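Local structure of protein YciF (Escherichia coli, 2GS4) at residues 59-62 with 67-70; 29-34 with 100-105. The protein is a homodimeric stress protein of the ferritin-like clan whose rubrerythrin-like helical fold probably binds metal, though its precise function is not established. All blocks are in the same frame, centred on the assembly; numbering follows the deposited sequence.

From the N terminus the chain runs along helix 6-33, turns back through helix 38-63, continues through helix 76-89 and then enters helix 95-126. Contact 1 (59-62 with 67-70) closes a short loop of four residues, laying the chain that leaves helix 38-63 back on the last turn of that helix. Contact 2 (29-34 with 100-105) closes a much longer one of 65 residues, joining the end of helix 6-33 to the early part of helix 95-126. Since 59-70 falls between 34 and 100, contact 1 is nested in the loop closed by contact 2. The two lie on opposite sides of the chain's centre, their centres about 31 Å apart, one near each end of the bundle.

Contact 1 of 2, residues 59-62 with 67-70; sequences DQVV and NLKI
V62, near the end of helix 38-63, meets L68, K69 and I70 where the loop leading toward helix 76-89 folds back on the helix end in this ferritin-like fold. Most of the contact is apolar. With CG1 anti to its backbone N (chi1 168°), V62 turns that methyl to the backbone of L68 and K69, 4.1 Å from CA of K69, and leaves CG2, beside the N, for I70. There CG2 reaches CD1 of I70 at 3.6 Å, the valine and isoleucine set roughly perpendicular to each other. V61 contributes less, its CG1 standing 4.3 Å from CD1 of L68.

A second set of contacts sets methyl and methylene groups against helix carbonyls. CD1 of L68 approaches O of V61 at 3.4 Å, and CB of L68 lies 3.5 Å from O of V62. O of V61 also accepts a hydrogen bond from S64. Without its two methyls, as with an alanine here, V62 would probably leave I70 CD1 and the K69 backbone without their apolar partner, so the returning chain would sit less firmly on the helix.

L14 of helix 6-33 touches both valines. With no hydrogen bond between 59-62 and 67-70, their direct contact is van der Waals and largely apolar, while N67 is tied separately to Y129.

Contact 2 of 2, residues 29-34 with 100-105; sequences AKLARA and AALIAA
Two long helices of the ferritin-like bundle, 6-33 and 95-126, meet here through leucine packing, L31 on one and L102 on the other. Both leucines are buried, and their CA atoms, 7.8 Å apart, are the closest CA pair between the two segments. CD2 of L31 touches CD2 of L102 at 3.8 Å. The two leucines run antiparallel past one another, and the contact is made by one methyl of each.

The torsions explain the reach. In L102, CG is anti to the carbonyl carbon (chi1 -70°) and the chain then extends to CD1 with chi2 174°, sending the two methyls to different partners. While CD2 meets L31, CD1 goes to A34, lying 3.9 Å from its O and 4.4 Å from its CB. L102 thus bridges two residues three positions apart in sequence. N of A34 bonds to O of L31 at 2.9 Å, an i to i+3 step that keeps the two near each other and lets both meet the same leucine.

No hydrogen bond joins the two segments directly, but R98, about one turn before L102 on helix 95-126, donates from NE to O of A34, so the carbonyl beside the L102 methyl is satisfied from L102's own helix. Around the leucine pair, helix 76-89 closes one flank, with I89 touching L31 and A34 and V88 touching L102. F44 of helix 38-63 packs on L31, and T35, in the loop that follows helix 6-33, reaches L102.

Contact 1 of 2, residues 59-62 with 67-70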
ATOM      1  N   ASP A  59      14.073 -12.380  -9.625  1.00 27.07           N
ATOM      2  CA  ASP A  59      15.425 -12.906  -9.416  1.00 30.03           C
ATOM      3  C   ASP A  59      16.273 -12.494 -10.614  1.00 28.15           C
ATOM      4  O   ASP A  59      17.452 -12.151 -10.472  1.00 30.17           O
ATOM      5  CB  ASP A  59      15.433 -14.434  -9.308  1.00 29.86           C
ATOM      6  CG  ASP A  59      14.630 -14.945  -8.133  1.00 31.48           C
ATOM      7  OD1 ASP A  59      14.603 -14.272  -7.085  1.00 27.88           O
ATOM      8  OD2 ASP A  59      14.043 -16.040  -8.253  1.00 32.14           O
ATOM      9  N   GLN A  60      15.649 -12.519 -11.789  1.00 25.55           N
ATOM     10  CA  GLN A  60      16.304 -12.133 -13.034  1.00 36.28           C
ATOM     11  C   GLN A  60      16.683 -10.654 -13.006  1.00 40.72           C
ATOM     12  O   GLN A  60      17.765 -10.278 -13.458  1.00 26.46           O
ATOM     13  CB  GLN A  60      15.386 -12.382 -14.239  1.00 33.74           C
ATOM     14  CG  GLN A  60      15.246 -13.838 -14.691  1.00 33.67           C
ATOM     15  CD  GLN A  60      14.424 -13.965 -15.970  1.00 40.40           C
ATOM     16  OE1 GLN A  60      14.966 -14.153 -17.060  1.00 43.35           O
ATOM     17  NE2 GLN A  60      13.111 -13.841 -15.839  1.00 36.59           N
ATOM     18  N   VAL A  61      15.784  -9.816 -12.488  1.00 33.88           N
ATOM     19  CA  VAL A  61      16.036  -8.378 -12.402  1.00 29.83           C
ATOM     20  C   VAL A  61      17.239  -8.123 -11.519  1.00 25.15           C
ATOM     21  O   VAL A  61      18.119  -7.318 -11.845  1.00 32.47           O
ATOM     22  CB  VAL A  61      14.840  -7.609 -11.782  1.00 28.08           C
ATOM     23  CG1 VAL A  61      15.295  -6.219 -11.329  1.00 26.97           C
ATOM     24  CG2 VAL A  61      13.718  -7.472 -12.789  1.00 27.04           C
ATOM     25  N   VAL A  62      17.264  -8.809 -10.386  1.00 25.11           N
ATOM     26  CA  VAL A  62      18.341  -8.665  -9.429  1.00 22.50           C
ATOM     27  C   VAL A  62      19.682  -9.083 -10.039  1.00 33.63           C
ATOM     28  O   VAL A  62      20.685  -8.387  -9.879  1.00 34.21           O
ATOM     29  CB  VAL A  62      18.016  -9.484  -8.169  1.00 28.29           C
ATOM     30  CG1 VAL A  62      19.226  -9.598  -7.268  1.00 31.76           C
ATOM     31  CG2 VAL A  62      16.871  -8.802  -7.418  1.00 33.31           C
ATOM     32  N   ASN A  67      25.046  -4.582  -8.607  1.00 38.97           N
ATOM     33  CA  ASN A  67      24.765  -3.908  -7.340  1.00 44.54           C
ATOM     34  C   ASN A  67      23.435  -4.283  -6.684  1.00 56.17           C
ATOM     35  O   ASN A  67      23.254  -4.081  -5.484  1.00 45.01           O
ATOM     36  CB  ASN A  67      24.769  -2.405  -7.568  1.00 47.93           C
ATOM     37  CG  ASN A  67      23.716  -1.984  -8.567  1.00 49.69           C
ATOM     38  OD1 ASN A  67      23.711  -2.448  -9.707  1.00 49.87           O
ATOM     39  ND2 ASN A  67      22.811  -1.111  -8.145  1.00 43.09           N
ATOM     40  N   LEU A  68      22.502  -4.816  -7.462  1.00 42.33           N
ATOM     41  CA  LEU A  68      21.193  -5.167  -6.924  1.00 37.39           C
ATOM     42  C   LEU A  68      21.201  -6.355  -5.951  1.00 41.12           C
ATOM     43  O   LEU A  68      22.032  -7.255  -6.055  1.00 32.35           O
ATOM     44  CB  LEU A  68      20.221  -5.419  -8.087  1.00 35.32           C
ATOM     45  CG  LEU A  68      20.064  -4.240  -9.063  1.00 35.83           C
ATOM     46  CD1 LEU A  68      19.034  -4.549 -10.137  1.00 30.82           C
ATOM     47  CD2 LEU A  68      19.654  -3.003  -8.283  1.00 43.80           C
ATOM     48  N   LYS A  69      20.285  -6.322  -4.985  1.00 30.82           N
ATOM     49  CA  LYS A  69      20.131  -7.377  -3.974  1.00 30.97           C
ATOM     50  C   LYS A  69      18.671  -7.266  -3.534  1.00 38.15           C
ATOM     51  O   LYS A  69      17.984  -6.354  -3.962  1.00 51.73           O
ATOM     52  CB  LYS A  69      21.044  -7.114  -2.760  1.00 37.57           C
ATOM     53  CG  LYS A  69      21.211  -8.323  -1.813  1.00 33.00           C
ATOM     54  CD  LYS A  69      21.924  -7.963  -0.503  1.00 57.61           C
ATOM     55  CE  LYS A  69      20.955  -7.483   0.579  1.00 67.66           C
ATOM     56  NZ  LYS A  69      20.411  -8.590   1.427  1.00 54.14           N
ATOM     57  N   ILE A  70      18.176  -8.198  -2.729  1.00 39.53           N
ATOM     58  CA  ILE A  70      16.808  -8.090  -2.224  1.00 38.83           C
ATOM     59  C   ILE A  70      17.017  -7.979  -0.727  1.00 36.53           C
ATOM     60  O   ILE A  70      17.654  -8.845  -0.133  1.00 39.15           O
ATOM     61  CB  ILE A  70      15.933  -9.354  -2.478  1.00 29.85           C
ATOM     62  CG1 ILE A  70      15.592  -9.490  -3.960  1.00 23.50           C
ATOM     63  CG2 ILE A  70      14.645  -9.267  -1.666  1.00 33.88           C
ATOM     64  CD1 ILE A  70      14.797  -8.327  -4.509  1.00 26.59           C
TER

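Contact 2 of 2, residues 29-34 with 100-105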
ATOM      1  N   ALA A  29      -3.825 -18.998  -3.167  1.00 26.28           N
ATOM      2  CA  ALA A  29      -4.235 -20.392  -3.010  1.00 25.46           C
ATOM      3  C   ALA A  29      -5.484 -20.415  -2.134  1.00 30.73           C
ATOM      4  O   ALA A  29      -6.404 -21.203  -2.375  1.00 31.65           O
ATOM      5  CB  ALA A  29      -3.129 -21.202  -2.362  1.00 31.43           C
ATOM      6  N   LYS A  30      -5.515 -19.554  -1.117  1.00 32.23           N
ATOM      7  CA  LYS A  30      -6.674 -19.481  -0.235  1.00 31.58           C
ATOM      8  C   LYS A  30      -7.860 -18.918  -1.024  1.00 31.50           C
ATOM      9  O   LYS A  30      -8.973 -19.436  -0.931  1.00 31.27           O
ATOM     10  CB  LYS A  30      -6.407 -18.587   0.987  1.00 26.65           C
ATOM     11  CG  LYS A  30      -5.487 -19.157   2.087  1.00 47.99           C
ATOM     12  CD  LYS A  30      -5.633 -18.324   3.383  1.00 68.74           C
ATOM     13  CE  LYS A  30      -4.654 -18.730   4.492  1.00 78.05           C
ATOM     14  NZ  LYS A  30      -4.962 -18.077   5.813  1.00 53.22           N
ATOM     15  N   LEU A  31      -7.636 -17.866  -1.808  1.00 28.63           N
ATOM     16  CA  LEU A  31      -8.738 -17.296  -2.577  1.00 30.81           C
ATOM     17  C   LEU A  31      -9.336 -18.301  -3.542  1.00 30.63           C
ATOM     18  O   LEU A  31     -10.555 -18.361  -3.697  1.00 28.76           O
ATOM     19  CB  LEU A  31      -8.296 -16.058  -3.357  1.00 23.68           C
ATOM     20  CG  LEU A  31      -8.114 -14.772  -2.561  1.00 24.92           C
ATOM     21  CD1 LEU A  31      -7.404 -13.768  -3.443  1.00 23.95           C
ATOM     22  CD2 LEU A  31      -9.467 -14.234  -2.093  1.00 22.83           C
ATOM     23  N   ALA A  32      -8.493 -19.088  -4.198  1.00 26.99           N
ATOM     24  CA  ALA A  32      -9.007 -20.061  -5.143  1.00 28.40           C
ATOM     25  C   ALA A  32      -9.965 -21.046  -4.466  1.00 32.94           C
ATOM     26  O   ALA A  32     -10.907 -21.524  -5.101  1.00 31.85           O
ATOM     27  CB  ALA A  32      -7.856 -20.800  -5.816  1.00 28.90           C
ATOM     28  N   ARG A  33      -9.728 -21.343  -3.184  1.00 25.09           N
ATOM     29  CA  ARG A  33     -10.576 -22.268  -2.418  1.00 27.27           C
ATOM     30  C   ARG A  33     -11.730 -21.552  -1.705  1.00 36.88           C
ATOM     31  O   ARG A  33     -12.580 -22.197  -1.096  1.00 41.20           O
ATOM     32  CB  ARG A  33      -9.758 -23.005  -1.342  1.00 34.47           C
ATOM     33  CG  ARG A  33      -8.594 -23.832  -1.856  1.00 36.42           C
ATOM     34  CD  ARG A  33      -7.714 -24.414  -0.739  1.00 36.24           C
ATOM     35  NE  ARG A  33      -6.487 -24.952  -1.324  1.00 64.90           N
ATOM     36  CZ  ARG A  33      -5.947 -26.131  -1.032  1.00 83.97           C
ATOM     37  NH1 ARG A  33      -6.512 -26.934  -0.137  1.00 71.07           N
ATOM     38  NH2 ARG A  33      -4.846 -26.522  -1.664  1.00 72.89           N
ATOM     39  N   ALA A  34     -11.759 -20.226  -1.773  1.00 31.53           N
ATOM     40  CA  ALA A  34     -12.802 -19.467  -1.086  1.00 27.52           C
ATOM     41  C   ALA A  34     -14.098 -19.284  -1.867  1.00 25.74           C
ATOM     42  O   ALA A  34     -15.062 -18.723  -1.338  1.00 26.97           O
ATOM     43  CB  ALA A  34     -12.253 -18.101  -0.677  1.00 30.06           C
ATOM     44  N   ALA A 100     -18.635 -11.063  -5.609  1.00 22.70           N
ATOM     45  CA  ALA A 100     -18.478  -9.663  -6.002  1.00 24.08           C
ATOM     46  C   ALA A 100     -17.384  -9.055  -5.133  1.00 22.86           C
ATOM     47  O   ALA A 100     -16.525  -8.313  -5.610  1.00 24.06           O
ATOM     48  CB  ALA A 100     -19.786  -8.903  -5.800  1.00 22.15           C
ATOM     49  N   ALA A 101     -17.427  -9.385  -3.849  1.00 19.44           N
ATOM     50  CA  ALA A 101     -16.447  -8.889  -2.897  1.00 20.75           C
ATOM     51  C   ALA A 101     -15.069  -9.502  -3.151  1.00 18.56           C
ATOM     52  O   ALA A 101     -14.062  -8.810  -3.081  1.00 19.79           O
ATOM     53  CB  ALA A 101     -16.901  -9.195  -1.475  1.00 19.53           C
ATOM     54  N   LEU A 102     -15.025 -10.793  -3.451  1.00 20.33           N
ATOM     55  CA  LEU A 102     -13.741 -11.451  -3.703  1.00 21.65           C
ATOM     56  C   LEU A 102     -13.055 -10.858  -4.930  1.00 20.23           C
ATOM     57  O   LEU A 102     -11.862 -10.560  -4.906  1.00 20.70           O
ATOM     58  CB  LEU A 102     -13.934 -12.964  -3.862  1.00 23.84           C
ATOM     59  CG  LEU A 102     -14.312 -13.659  -2.547  1.00 26.23           C
ATOM     60  CD1 LEU A 102     -14.640 -15.130  -2.792  1.00 28.56           C
ATOM     61  CD2 LEU A 102     -13.168 -13.527  -1.557  1.00 24.66           C
ATOM     62  N   ILE A 103     -13.824 -10.649  -5.992  1.00 21.38           N
ATOM     63  CA  ILE A 103     -13.300 -10.067  -7.216  1.00 20.56           C
ATOM     64  C   ILE A 103     -12.842  -8.636  -6.938  1.00 20.80           C
ATOM     65  O   ILE A 103     -11.753  -8.235  -7.341  1.00 20.29           O
ATOM     66  CB  ILE A 103     -14.381 -10.088  -8.307  1.00 21.67           C
ATOM     67  CG1 ILE A 103     -14.742 -11.546  -8.606  1.00 20.97           C
ATOM     68  CG2 ILE A 103     -13.907  -9.353  -9.550  1.00 21.75           C
ATOM     69  CD1 ILE A 103     -15.731 -11.744  -9.723  1.00 24.02           C
ATOM     70  N   ALA A 104     -13.666  -7.881  -6.218  1.00 21.48           N
ATOM     71  CA  ALA A 104     -13.333  -6.502  -5.877  1.00 18.83           C
ATOM     72  C   ALA A 104     -12.069  -6.438  -5.015  1.00 20.57           C
ATOM     73  O   ALA A 104     -11.219  -5.572  -5.220  1.00 23.91           O
ATOM     74  CB  ALA A 104     -14.507  -5.840  -5.153  1.00 19.36           C
ATOM     75  N   ALA A 105     -11.947  -7.344  -4.052  1.00 20.91           N
ATOM     76  CA  ALA A 105     -10.767  -7.364  -3.201  1.00 21.65           C
ATOM     77  C   ALA A 105      -9.550  -7.671  -4.066  1.00 21.31           C
ATOM     78  O   ALA A 105      -8.501  -7.055  -3.911  1.00 19.44           O
ATOM     79  CB  ALA A 105     -10.922  -8.410  -2.104  1.00 21.47           C
TER